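PDB 6RQA: iminosuccinate reductase from Paracoccus denitrificans, which catalyses the NADH-dependent reduction of iminosuccinate to L-aspartate, regenerating the amino group donor of the beta-hydroxyaspartate cycle used in glyoxylate assimilation. Local coordinates for residues L126-R131 and L317-V322; R131-S136 and A161-A166; A253-A258 and V307-G312. All blocks are in the same frame, centred on the assembly; numbering follows the deposited sequence.

Interaction 1: L126-R131 and L317-V322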
loop_
_atom_site.group_PDB
_atom_site.type_symbol
_atom_site.label_atom_id
_atom_site.label_comp_id
_atom_site.label_asym_id
_atom_site.label_seq_id
_atom_site.Cartn_x
_atom_site.Cartn_y
_atom_site.Cartn_z
ATOM N N LEU A 126 -15.763 8.858 6.792
ATOM C CA LEU A 126 -16.800 8.481 7.747
ATOM C C LEU A 126 -16.665 7.027 8.178
ATOM O O LEU A 126 -16.995 6.686 9.320
ATOM C CB LEU A 126 -18.184 8.735 7.147
ATOM C CG LEU A 126 -19.379 8.438 8.057
ATOM C CD1 LEU A 126 -19.235 9.172 9.378
ATOM C CD2 LEU A 126 -20.684 8.811 7.375
ATOM N N LEU A 127 -16.176 6.158 7.288
ATOM C CA LEU A 127 -16.013 4.751 7.645
ATOM C C LEU A 127 -15.007 4.580 8.776
ATOM O O LEU A 127 -15.213 3.759 9.678
ATOM C CB LEU A 127 -15.586 3.939 6.422
ATOM C CG LEU A 127 -16.650 3.648 5.363
ATOM C CD1 LEU A 127 -16.101 2.706 4.301
ATOM C CD2 LEU A 127 -17.900 3.065 6.001
ATOM N N THR A 128 -13.916 5.350 8.749
ATOM C CA THR A 128 -12.892 5.226 9.784
ATOM C C THR A 128 -13.462 5.537 11.163
ATOM O O THR A 128 -13.249 4.783 12.119
ATOM C CB THR A 128 -11.713 6.147 9.472
ATOM O OG1 THR A 128 -11.174 5.820 8.184
ATOM C CG2 THR A 128 -10.624 5.987 10.523
ATOM N N ALA A 129 -14.193 6.648 11.283
ATOM C CA ALA A 129 -14.777 7.008 12.570
ATOM C C ALA A 129 -15.793 5.970 13.027
ATOM O O ALA A 129 -15.894 5.672 14.223
ATOM C CB ALA A 129 -15.422 8.392 12.488
ATOM N N LEU A 130 -16.548 5.398 12.087
ATOM C CA LEU A 130 -17.566 4.416 12.448
ATOM C C LEU A 130 -16.939 3.126 12.966
ATOM O O LEU A 130 -17.336 2.616 14.020
ATOM C CB LEU A 130 -18.473 4.136 11.252
ATOM C CG LEU A 130 -19.462 5.248 10.905
ATOM C CD1 LEU A 130 -20.272 4.871 9.680
ATOM C CD2 LEU A 130 -20.373 5.546 12.088
ATOM N N ARG A 131 -15.961 2.574 12.237
ATOM C CA ARG A 131 -15.358 1.321 12.686
ATOM C C ARG A 131 -14.524 1.522 13.946
ATOM O O ARG A 131 -14.394 0.593 14.752
ATOM C CB ARG A 131 -14.520 0.687 11.568
ATOM C CG ARG A 131 -13.391 1.540 10.988
ATOM C CD ARG A 131 -12.096 1.417 11.779
ATOM N NE ARG A 131 -10.929 1.771 10.979
ATOM C CZ ARG A 131 -9.723 2.011 11.483
ATOM N NH1 ARG A 131 -8.716 2.318 10.677
ATOM N NH2 ARG A 131 -9.526 1.954 12.792
ATOM N N LEU A 317 -8.344 -4.494 8.547
ATOM C CA LEU A 317 -9.507 -5.363 8.396
ATOM C C LEU A 317 -10.783 -4.677 8.864
ATOM O O LEU A 317 -11.861 -4.928 8.310
ATOM C CB LEU A 317 -9.299 -6.670 9.160
ATOM C CG LEU A 317 -8.273 -7.663 8.605
ATOM C CD1 LEU A 317 -8.129 -8.850 9.542
ATOM C CD2 LEU A 317 -8.655 -8.129 7.209
ATOM N N GLN A 318 -10.686 -3.814 9.879
ATOM C CA GLN A 318 -11.852 -3.053 10.316
ATOM C C GLN A 318 -12.381 -2.169 9.195
ATOM O O GLN A 318 -13.594 -2.102 8.965
ATOM C CB GLN A 318 -11.500 -2.217 11.546
ATOM C CG GLN A 318 -11.190 -3.041 12.783
ATOM C CD GLN A 318 -10.491 -2.235 13.860
ATOM O OE1 GLN A 318 -9.905 -1.189 13.586
ATOM N NE2 GLN A 318 -10.546 -2.722 15.094
ATOM N N ASP A 319 -11.480 -1.489 8.480
ATOM C CA ASP A 319 -11.894 -0.695 7.328
ATOM C C ASP A 319 -12.461 -1.580 6.225
ATOM O O ASP A 319 -13.470 -1.236 5.599
ATOM C CB ASP A 319 -10.712 0.119 6.802
ATOM C CG ASP A 319 -10.097 1.008 7.863
ATOM O OD1 ASP A 319 -10.827 1.843 8.439
ATOM O OD2 ASP A 319 -8.884 0.865 8.125
ATOM N N LEU A 320 -11.825 -2.727 5.973
ATOM C CA LEU A 320 -12.301 -3.620 4.922
ATOM C C LEU A 320 -13.686 -4.164 5.241
ATOM O O LEU A 320 -14.556 -4.222 4.364
ATOM C CB LEU A 320 -11.311 -4.767 4.718
ATOM C CG LEU A 320 -9.910 -4.403 4.222
ATOM C CD1 LEU A 320 -9.064 -5.654 4.048
ATOM C CD2 LEU A 320 -9.985 -3.621 2.921
ATOM N N ALA A 321 -13.913 -4.561 6.496
ATOM C CA ALA A 321 -15.197 -5.146 6.865
ATOM C C ALA A 321 -16.326 -4.131 6.752
ATOM O O ALA A 321 -17.415 -4.456 6.266
ATOM C CB ALA A 321 -15.131 -5.711 8.283
ATOM N N VAL A 322 -16.085 -2.895 7.192
ATOM C CA VAL A 322 -17.145 -1.896 7.162
ATOM C C VAL A 322 -17.361 -1.373 5.745
ATOM O O VAL A 322 -18.462 -0.920 5.410
ATOM C CB VAL A 322 -16.833 -0.760 8.154
ATOM C CG1 VAL A 322 -15.737 0.152 7.615
ATOM C CG2 VAL A 322 -18.089 0.029 8.479
#
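Arg131 and Asp319 form a buried salt bridge between helices 125-143 and 316-333. The guanidinium offers its NE side, and two nitrogens take the two carboxylate oxygens. Arg131 NE donates to Asp319 OD1 (2.5 Å, nearly straight at 165°), in the guanidinium plane but from above the carboxylate plane. Arg131 NH1 reaches the syn lone pair of Asp319 OD2 at 2.9 Å, with the oxygen tilted out of the guanidinium plane. The two planes stand 57° apart, so the grip is twisted rather than flat. Arg131 bends at chi2, which turns its chain along the other helix, where CD lies 3.7 Å from Gln318 CB. Thr128 CG2 sits over one guanidinium face, near the rim. Leu127 CD2 lies against both methyls of Val322, with CG2 at 3.9 Å, the side chains running in opposite directions. The segment axes come within 9.4 Å at 109°.

In the second shell, Lys88, the proton donor/acceptor by similarity, forms a salt bridge with Asp319 OD1 and a hydrogen bond with Thr128 OG1, which is also bonded to Gly124 O. OD1 thus serves both Arg131 and Lys88, which probably helps to hold the guanidinium where NH2 faces the cofactor carboxamide.

Interaction 2: R131-S136 and A161-A166. With NAD (nicotinamide-adenine-dinucleotide), chain C.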
loop_
_atom_site.group_PDB
_atom_site.type_symbol
_atom_site.label_atom_id
_atom_site.label_comp_id
_atom_site.label_asym_id
_atom_site.label_seq_id
_atom_site.Cartn_x
_atom_site.Cartn_y
_atom_site.Cartn_z
ATOM N N ARG A 131 -15.961 2.574 12.237
ATOM C CA ARG A 131 -15.358 1.321 12.686
ATOM C C ARG A 131 -14.524 1.522 13.946
ATOM O O ARG A 131 -14.394 0.593 14.752
ATOM C CB ARG A 131 -14.520 0.687 11.568
ATOM C CG ARG A 131 -13.391 1.540 10.988
ATOM C CD ARG A 131 -12.096 1.417 11.779
ATOM N NE ARG A 131 -10.929 1.771 10.979
ATOM C CZ ARG A 131 -9.723 2.011 11.483
ATOM N NH1 ARG A 131 -8.716 2.318 10.677
ATOM N NH2 ARG A 131 -9.526 1.954 12.792
ATOM N N THR A 132 -13.956 2.717 14.132
ATOM C CA THR A 132 -13.246 3.008 15.374
ATOM C C THR A 132 -14.207 3.027 16.554
ATOM O O THR A 132 -13.905 2.476 17.619
ATOM C CB THR A 132 -12.511 4.344 15.263
ATOM O OG1 THR A 132 -11.684 4.342 14.093
ATOM C CG2 THR A 132 -11.640 4.578 16.487
ATOM N N ALA A 133 -15.372 3.652 16.379
ATOM C CA ALA A 133 -16.388 3.627 17.424
ATOM C C ALA A 133 -16.939 2.220 17.617
ATOM O O ALA A 133 -17.263 1.823 18.743
ATOM C CB ALA A 133 -17.509 4.607 17.084
ATOM N N ALA A 134 -17.052 1.451 16.533
ATOM C CA ALA A 134 -17.525 0.078 16.656
ATOM C C ALA A 134 -16.531 -0.779 17.427
ATOM O O ALA A 134 -16.930 -1.603 18.258
ATOM C CB ALA A 134 -17.789 -0.511 15.272
ATOM N N ALA A 135 -15.233 -0.591 17.174
ATOM C CA ALA A 135 -14.219 -1.355 17.894
ATOM C C ALA A 135 -14.296 -1.097 19.394
ATOM O O ALA A 135 -14.213 -2.034 20.197
ATOM C CB ALA A 135 -12.826 -1.018 17.360
ATOM N N SER A 136 -14.460 0.167 19.790
ATOM C CA SER A 136 -14.599 0.480 21.208
ATOM C C SER A 136 -15.876 -0.119 21.786
ATOM O O SER A 136 -15.893 -0.561 22.939
ATOM C CB SER A 136 -14.576 1.995 21.413
ATOM O OG SER A 136 -14.716 2.323 22.784
ATOM N N ALA A 161 -17.972 12.086 19.283
ATOM C CA ALA A 161 -19.409 11.917 19.099
ATOM C C ALA A 161 -19.739 10.506 18.626
ATOM O O ALA A 161 -20.679 9.878 19.128
ATOM C CB ALA A 161 -19.935 12.953 18.107
ATOM N N PHE A 162 -18.970 9.989 17.665
ATOM C CA PHE A 162 -19.200 8.632 17.182
ATOM C C PHE A 162 -18.956 7.608 18.283
ATOM O O PHE A 162 -19.670 6.602 18.374
ATOM C CB PHE A 162 -18.307 8.346 15.974
ATOM C CG PHE A 162 -18.520 9.296 14.830
ATOM C CD1 PHE A 162 -19.488 9.041 13.875
ATOM C CD2 PHE A 162 -17.757 10.446 14.715
ATOM C CE1 PHE A 162 -19.690 9.914 12.824
ATOM C CE2 PHE A 162 -17.954 11.322 13.666
ATOM C CZ PHE A 162 -18.922 11.055 12.720
ATOM N N GLN A 163 -17.957 7.851 19.134
ATOM C CA GLN A 163 -17.685 6.928 20.232
ATOM C C GLN A 163 -18.852 6.876 21.209
ATOM O O GLN A 163 -19.218 5.798 21.693
ATOM C CB GLN A 163 -16.398 7.334 20.954
ATOM C CG GLN A 163 -15.173 7.433 20.053
ATOM C CD GLN A 163 -14.720 6.089 19.512
ATOM O OE1 GLN A 163 -14.864 5.058 20.170
ATOM N NE2 GLN A 163 -14.168 6.095 18.304
ATOM N N MET A 164 -19.457 8.028 21.502
ATOM C CA MET A 164 -20.558 8.057 22.461
ATOM C C MET A 164 -21.803 7.385 21.896
ATOM O O MET A 164 -22.503 6.658 22.614
ATOM C CB MET A 164 -20.862 9.499 22.872
ATOM C CG MET A 164 -21.852 9.617 24.023
ATOM S SD MET A 164 -22.221 11.321 24.487
ATOM C CE MET A 164 -20.589 11.922 24.902
ATOM N N ARG A 165 -22.097 7.610 20.614
ATOM C CA ARG A 165 -23.270 6.987 20.009
ATOM C C ARG A 165 -23.124 5.472 19.946
ATOM O O ARG A 165 -24.081 4.739 20.227
ATOM C CB ARG A 165 -23.515 7.562 18.613
ATOM C CG ARG A 165 -24.175 8.932 18.615
ATOM C CD ARG A 165 -24.630 9.332 17.219
ATOM N NE ARG A 165 -23.523 9.782 16.380
ATOM C CZ ARG A 165 -23.187 11.058 16.213
ATOM N NH1 ARG A 165 -23.875 12.012 16.826
ATOM N NH2 ARG A 165 -22.165 11.379 15.431
ATOM N N ALA A 166 -21.937 4.980 19.585
ATOM C CA ALA A 166 -21.736 3.538 19.503
ATOM C C ALA A 166 -21.759 2.889 20.881
ATOM O O ALA A 166 -22.218 1.750 21.022
ATOM C CB ALA A 166 -20.422 3.228 18.788
HETATM P PA NAD C . -9.401 15.786 16.969
HETATM O O1A NAD C . -8.129 16.575 16.825
HETATM O O2A NAD C . -10.782 16.044 16.460
HETATM O O5B NAD C . -9.629 16.018 18.673
HETATM C C5B NAD C . -8.395 15.894 19.265
HETATM C C4B NAD C . -8.564 16.007 20.758
HETATM O O4B NAD C . -7.322 15.706 21.366
HETATM C C3B NAD C . -8.861 17.480 21.021
HETATM O O3B NAD C . -10.248 17.574 20.992
HETATM C C2B NAD C . -8.282 17.669 22.428
HETATM O O2B NAD C . -9.191 17.325 23.420
HETATM C C1B NAD C . -7.120 16.597 22.461
HETATM N N9A NAD C . -5.811 17.221 22.240
HETATM C C8A NAD C . -5.330 17.961 21.143
HETATM N N7A NAD C . -4.072 18.368 21.306
HETATM C C5A NAD C . -3.703 17.871 22.570
HETATM C C6A NAD C . -2.502 17.957 23.324
HETATM N N6A NAD C . -1.433 18.631 22.812
HETATM N N1A NAD C . -2.414 17.366 24.559
HETATM C C2A NAD C . -3.533 16.710 25.003
HETATM N N3A NAD C . -4.732 16.543 24.405
HETATM C C4A NAD C . -4.779 17.151 23.169
HETATM O O3 NAD C . -8.774 14.321 16.733
HETATM P PN NAD C . -9.823 13.191 16.358
HETATM O O1N NAD C . -11.109 13.053 17.133
HETATM O O2N NAD C . -9.564 13.074 14.898
HETATM O O5D NAD C . -9.059 11.650 16.824
HETATM C C5D NAD C . -8.333 11.903 17.950
HETATM C C4D NAD C . -7.366 10.764 18.154
HETATM O O4D NAD C . -8.000 9.545 17.707
HETATM C C3D NAD C . -6.155 11.019 17.209
HETATM O O3D NAD C . -5.027 10.868 17.994
HETATM C C2D NAD C . -6.282 9.890 16.170
HETATM O O2D NAD C . -5.073 9.312 15.809
HETATM C C1D NAD C . -7.008 8.834 17.037
HETATM N N1N NAD C . -7.705 7.834 16.133
HETATM C C2N NAD C . -7.629 6.527 16.520
HETATM C C3N NAD C . -8.242 5.547 15.742
HETATM C C7N NAD C . -8.112 4.146 16.239
HETATM O O7N NAD C . -8.600 3.196 15.637
HETATM N N7N NAD C . -7.415 3.973 17.410
HETATM C C4N NAD C . -8.922 5.913 14.580
HETATM C C5N NAD C . -8.982 7.251 14.210
HETATM C C6N NAD C . -8.362 8.226 15.000
#
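Ala133 faces Phe162 and Ala166 where helix 125-143 runs beside helix 158-170. In the apolar part, Ala133 meets the methyl of Ala166 and the CB of Phe162. Ala133 CB lies 3.6 Å from Ala166 CB and 4.0 Å from Phe162 CB. It also rests on the backbone of the turn that carries Phe162. The two alanines let the segment axes approach to 8.3 Å, at an angle of 43°. The Phe162 ring itself leads off toward Leu126, Ala129 and Leu130, earlier on helix 125-143.

Gln163 brings a polar amide into the interface. Its chain folds back at chi2 (-68°) and lays the amide alongside the backbone of 131-136. Gln163 OE1 comes 3.3 Å from Ser136 CB, and NE2 comes 3.5 Å from Thr132 CG2. These are packing contacts, not hydrogen bonds.

The third group is the cofactor. Thr132 OG1 is 3.2 Å from NAD C4N, the carbon that carries the transferred hydride, while its hydroxyl is hydrogen-bonded to Thr128 O one turn back. Arg131 NH2 lies 3.2 Å from the carboxamide oxygen O7N of NAD, which sits at the edge of the guanidinium. At the start of helix 158-170, His158 N is hydrogen-bonded to NAD, as expected for the first helix after the glycine-rich turn of a Rossmann fold. The alanine contact thus lets two helices that both reach NAD pack closely, one through Arg131 and Thr132, the other through His158 N.

Interaction 3: A253-A258 and V307-G312; sequences ALVARA and VTIFDG. With NAD (nicotinamide-adenine-dinucleotide), chain C.
Val307 splits its two methyls against the residues that follow helix 252-256. With CG1 anti to the backbone N (chi1 177°), this branch meets Ala258 CB at 3.6 Å. The other branch, CG2, lies 3.4 Å from Arg257 NH2, where the two side chains cross at a slant. Arg257 is positioned from outside the pair: NH1 is hydrogen-bonded to Asn228 OD1 and NH2 to Val231 O. Val307 CG2 approaches the guanidinium obliquely; the guanidinium is already held by those two bonds.

Ile309, two residues on, points to the same side of the strand. Its fully extended chain (chi2 -180°) carries CD1 to 3.7 Å from Ala258 CB and 3.9 Å from Val255 CA. Ala258 CB thus touches both strand residues. Leu254 is a second, looser neighbour of Val307 CG1, with its CD1 4.2 Å away. The backbones meet in a CA-H...O contact, Ala258 CA to Val307 O at 3.2 Å.

At the far end, the strand passes into an inverse gamma turn centred on Asp311. Gly312 O then accepts a hydrogen bond of 2.7 Å from the carboxamide N7N of NAD.

Helix 252-256 leads through Ala258 into strand 259-262, which pairs in parallel with strand 307-311; the backbone of Arg259 is hydrogen-bonded to those of Val307 and Ile309. Strand 235-239 flanks strand 307-311 on its other edge. Ile237 of that strand touches Leu254, Val307 and Ile309, and Leu250 of strand 248-250 closes on Val255 and Ile309.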
loop_
_atom_site.group_PDB
_atom_site.type_symbol
_atom_site.label_atom_id
_atom_site.label_comp_id
_atom_site.label_asym_id
_atom_site.label_seq_id
_atom_site.Cartn_x
_atom_site.Cartn_y
_atom_site.Cartn_z
ATOM N N ALA A 253 1.677 3.244 34.883
ATOM C CA ALA A 253 1.385 2.472 36.086
ATOM C C ALA A 253 -0.047 1.949 36.068
ATOM O O ALA A 253 -0.310 0.826 36.512
ATOM C CB ALA A 253 1.631 3.323 37.331
ATOM N N LEU A 254 -0.985 2.755 35.565
ATOM C CA LEU A 254 -2.360 2.290 35.410
ATOM C C LEU A 254 -2.448 1.177 34.373
ATOM O O LEU A 254 -3.199 0.211 34.551
ATOM C CB LEU A 254 -3.264 3.460 35.020
ATOM C CG LEU A 254 -4.692 3.136 34.582
ATOM C CD1 LEU A 254 -5.485 2.524 35.727
ATOM C CD2 LEU A 254 -5.379 4.385 34.050
ATOM N N VAL A 255 -1.684 1.297 33.286
ATOM C CA VAL A 255 -1.651 0.249 32.273
ATOM C C VAL A 255 -1.059 -1.034 32.842
ATOM O O VAL A 255 -1.436 -2.138 32.429
ATOM C CB VAL A 255 -0.868 0.741 31.040
ATOM C CG1 VAL A 255 -0.866 -0.308 29.940
ATOM C CG2 VAL A 255 -1.450 2.053 30.532
ATOM N N ALA A 256 -0.143 -0.919 33.806
ATOM C CA ALA A 256 0.548 -2.101 34.312
ATOM C C ALA A 256 -0.353 -2.967 35.183
ATOM O O ALA A 256 -0.169 -4.189 35.232
ATOM C CB ALA A 256 1.797 -1.686 35.090
ATOM N N ARG A 257 -1.327 -2.372 35.873
ATOM C CA ARG A 257 -2.175 -3.113 36.797
ATOM C C ARG A 257 -3.500 -3.541 36.175
ATOM O O ARG A 257 -4.376 -4.040 36.888
ATOM C CB ARG A 257 -2.428 -2.288 38.064
ATOM C CG ARG A 257 -3.533 -1.244 37.956
ATOM C CD ARG A 257 -3.844 -0.664 39.330
ATOM N NE ARG A 257 -5.260 -0.350 39.503
ATOM C CZ ARG A 257 -5.780 0.868 39.386
ATOM N NH1 ARG A 257 -5.000 1.900 39.093
ATOM N NH2 ARG A 257 -7.079 1.057 39.567
ATOM N N ALA A 258 -3.660 -3.379 34.866
ATOM C CA ALA A 258 -4.902 -3.709 34.185
ATOM C C ALA A 258 -4.721 -4.932 33.296
ATOM O O ALA A 258 -3.639 -5.174 32.754
ATOM C CB ALA A 258 -5.394 -2.530 33.343
ATOM N N VAL A 307 -9.627 -3.483 36.682
ATOM C CA VAL A 307 -9.441 -2.538 35.585
ATOM C C VAL A 307 -9.082 -3.321 34.332
ATOM O O VAL A 307 -8.109 -4.085 34.330
ATOM C CB VAL A 307 -8.357 -1.493 35.896
ATOM C CG1 VAL A 307 -8.149 -0.577 34.699
ATOM C CG2 VAL A 307 -8.732 -0.680 37.128
ATOM N N THR A 308 -9.866 -3.139 33.274
ATOM C CA THR A 308 -9.572 -3.695 31.963
ATOM C C THR A 308 -9.318 -2.560 30.982
ATOM O O THR A 308 -9.927 -1.489 31.075
ATOM C CB THR A 308 -10.718 -4.577 31.450
ATOM O OG1 THR A 308 -11.924 -3.806 31.380
ATOM C CG2 THR A 308 -10.931 -5.768 32.372
ATOM N N ILE A 309 -8.407 -2.795 30.041
ATOM C CA ILE A 309 -8.039 -1.805 29.037
ATOM C C ILE A 309 -8.069 -2.467 27.668
ATOM O O ILE A 309 -7.537 -3.569 27.493
ATOM C CB ILE A 309 -6.649 -1.196 29.309
ATOM C CG1 ILE A 309 -6.649 -0.410 30.619
ATOM C CG2 ILE A 309 -6.223 -0.298 28.160
ATOM C CD1 ILE A 309 -5.313 0.223 30.940
ATOM N N PHE A 310 -8.696 -1.801 26.702
ATOM C CA PHE A 310 -8.641 -2.199 25.301
ATOM C C PHE A 310 -7.808 -1.176 24.545
ATOM O O PHE A 310 -8.194 -0.006 24.446
ATOM C CB PHE A 310 -10.037 -2.307 24.692
ATOM C CG PHE A 310 -10.027 -2.416 23.194
ATOM C CD1 PHE A 310 -9.466 -3.520 22.572
ATOM C CD2 PHE A 310 -10.570 -1.415 22.410
ATOM C CE1 PHE A 310 -9.448 -3.624 21.195
ATOM C CE2 PHE A 310 -10.559 -1.512 21.031
ATOM C CZ PHE A 310 -9.996 -2.619 20.422
ATOM N N ASP A 311 -6.668 -1.619 24.013
ATOM C CA ASP A 311 -5.740 -0.735 23.307
ATOM C C ASP A 311 -6.106 -0.734 21.825
ATOM O O ASP A 311 -5.548 -1.468 21.008
ATOM C CB ASP A 311 -4.301 -1.178 23.537
ATOM C CG ASP A 311 -3.291 -0.152 23.066
ATOM O OD1 ASP A 311 -3.703 0.956 22.665
ATOM O OD2 ASP A 311 -2.080 -0.456 23.099
ATOM N N GLY A 312 -7.069 0.117 21.480
ATOM C CA GLY A 312 -7.508 0.238 20.104
ATOM C C GLY A 312 -6.555 1.041 19.244
ATOM O O GLY A 312 -6.493 2.270 19.355
HETATM P PA NAD C . -9.401 15.786 16.969
HETATM O O1A NAD C . -8.129 16.575 16.825
HETATM O O2A NAD C . -10.782 16.044 16.460
HETATM O O5B NAD C . -9.629 16.018 18.673
HETATM C C5B NAD C . -8.395 15.894 19.265
HETATM C C4B NAD C . -8.564 16.007 20.758
HETATM O O4B NAD C . -7.322 15.706 21.366
HETATM C C3B NAD C . -8.861 17.480 21.021
HETATM O O3B NAD C . -10.248 17.574 20.992
HETATM C C2B NAD C . -8.282 17.669 22.428
HETATM O O2B NAD C . -9.191 17.325 23.420
HETATM C C1B NAD C . -7.120 16.597 22.461
HETATM N N9A NAD C . -5.811 17.221 22.240
HETATM C C8A NAD C . -5.330 17.961 21.143
HETATM N N7A NAD C . -4.072 18.368 21.306
HETATM C C5A NAD C . -3.703 17.871 22.570
HETATM C C6A NAD C . -2.502 17.957 23.324
HETATM N N6A NAD C . -1.433 18.631 22.812
HETATM N N1A NAD C . -2.414 17.366 24.559
HETATM C C2A NAD C . -3.533 16.710 25.003
HETATM N N3A NAD C . -4.732 16.543 24.405
HETATM C C4A NAD C . -4.779 17.151 23.169
HETATM O O3 NAD C . -8.774 14.321 16.733
HETATM P PN NAD C . -9.823 13.191 16.358
HETATM O O1N NAD C . -11.109 13.053 17.133
HETATM O O2N NAD C . -9.564 13.074 14.898
HETATM O O5D NAD C . -9.059 11.650 16.824
HETATM C C5D NAD C . -8.333 11.903 17.950
HETATM C C4D NAD C . -7.366 10.764 18.154
HETATM O O4D NAD C . -8.000 9.545 17.707
HETATM C C3D NAD C . -6.155 11.019 17.209
HETATM O O3D NAD C . -5.027 10.868 17.994
HETATM C C2D NAD C . -6.282 9.890 16.170
HETATM O O2D NAD C . -5.073 9.312 15.809
HETATM C C1D NAD C . -7.008 8.834 17.037
HETATM N N1N NAD C . -7.705 7.834 16.133
HETATM C C2N NAD C . -7.629 6.527 16.520
HETATM C C3N NAD C . -8.242 5.547 15.742
HETATM C C7N NAD C . -8.112 4.146 16.239
HETATM O O7N NAD C . -8.600 3.196 15.637
HETATM N N7N NAD C . -7.415 3.973 17.410
HETATM C C4N NAD C . -8.922 5.913 14.580
HETATM C C5N NAD C . -8.982 7.251 14.210
HETATM C C6N NAD C . -8.362 8.226 15.000
HETATM O O HOH W 1 -6.574 -4.791 37.597
#

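Overall arrangement
All three contacts are largely buried, but interaction 3 lies farther from the chain centre and is partly exposed at Arg257 and Ala258. Interactions 1 and 2 share helix 125-143 and Arg131, and their centres are 11 Å apart. Their chemistry differs: 126-131 with 317-322 is held by charge beside the probable catalytic lysine, whereas 131-136 with 161-166 is mainly small-residue packing. Interaction 3 is aliphatic, joining a short helix to the parallel sheet of the Rossmann domain. Its strand 307-311 runs on to helix 316-333 of interaction 1, and Phe310 packs on Ala135 of interaction 2. NAD touches residues in all three.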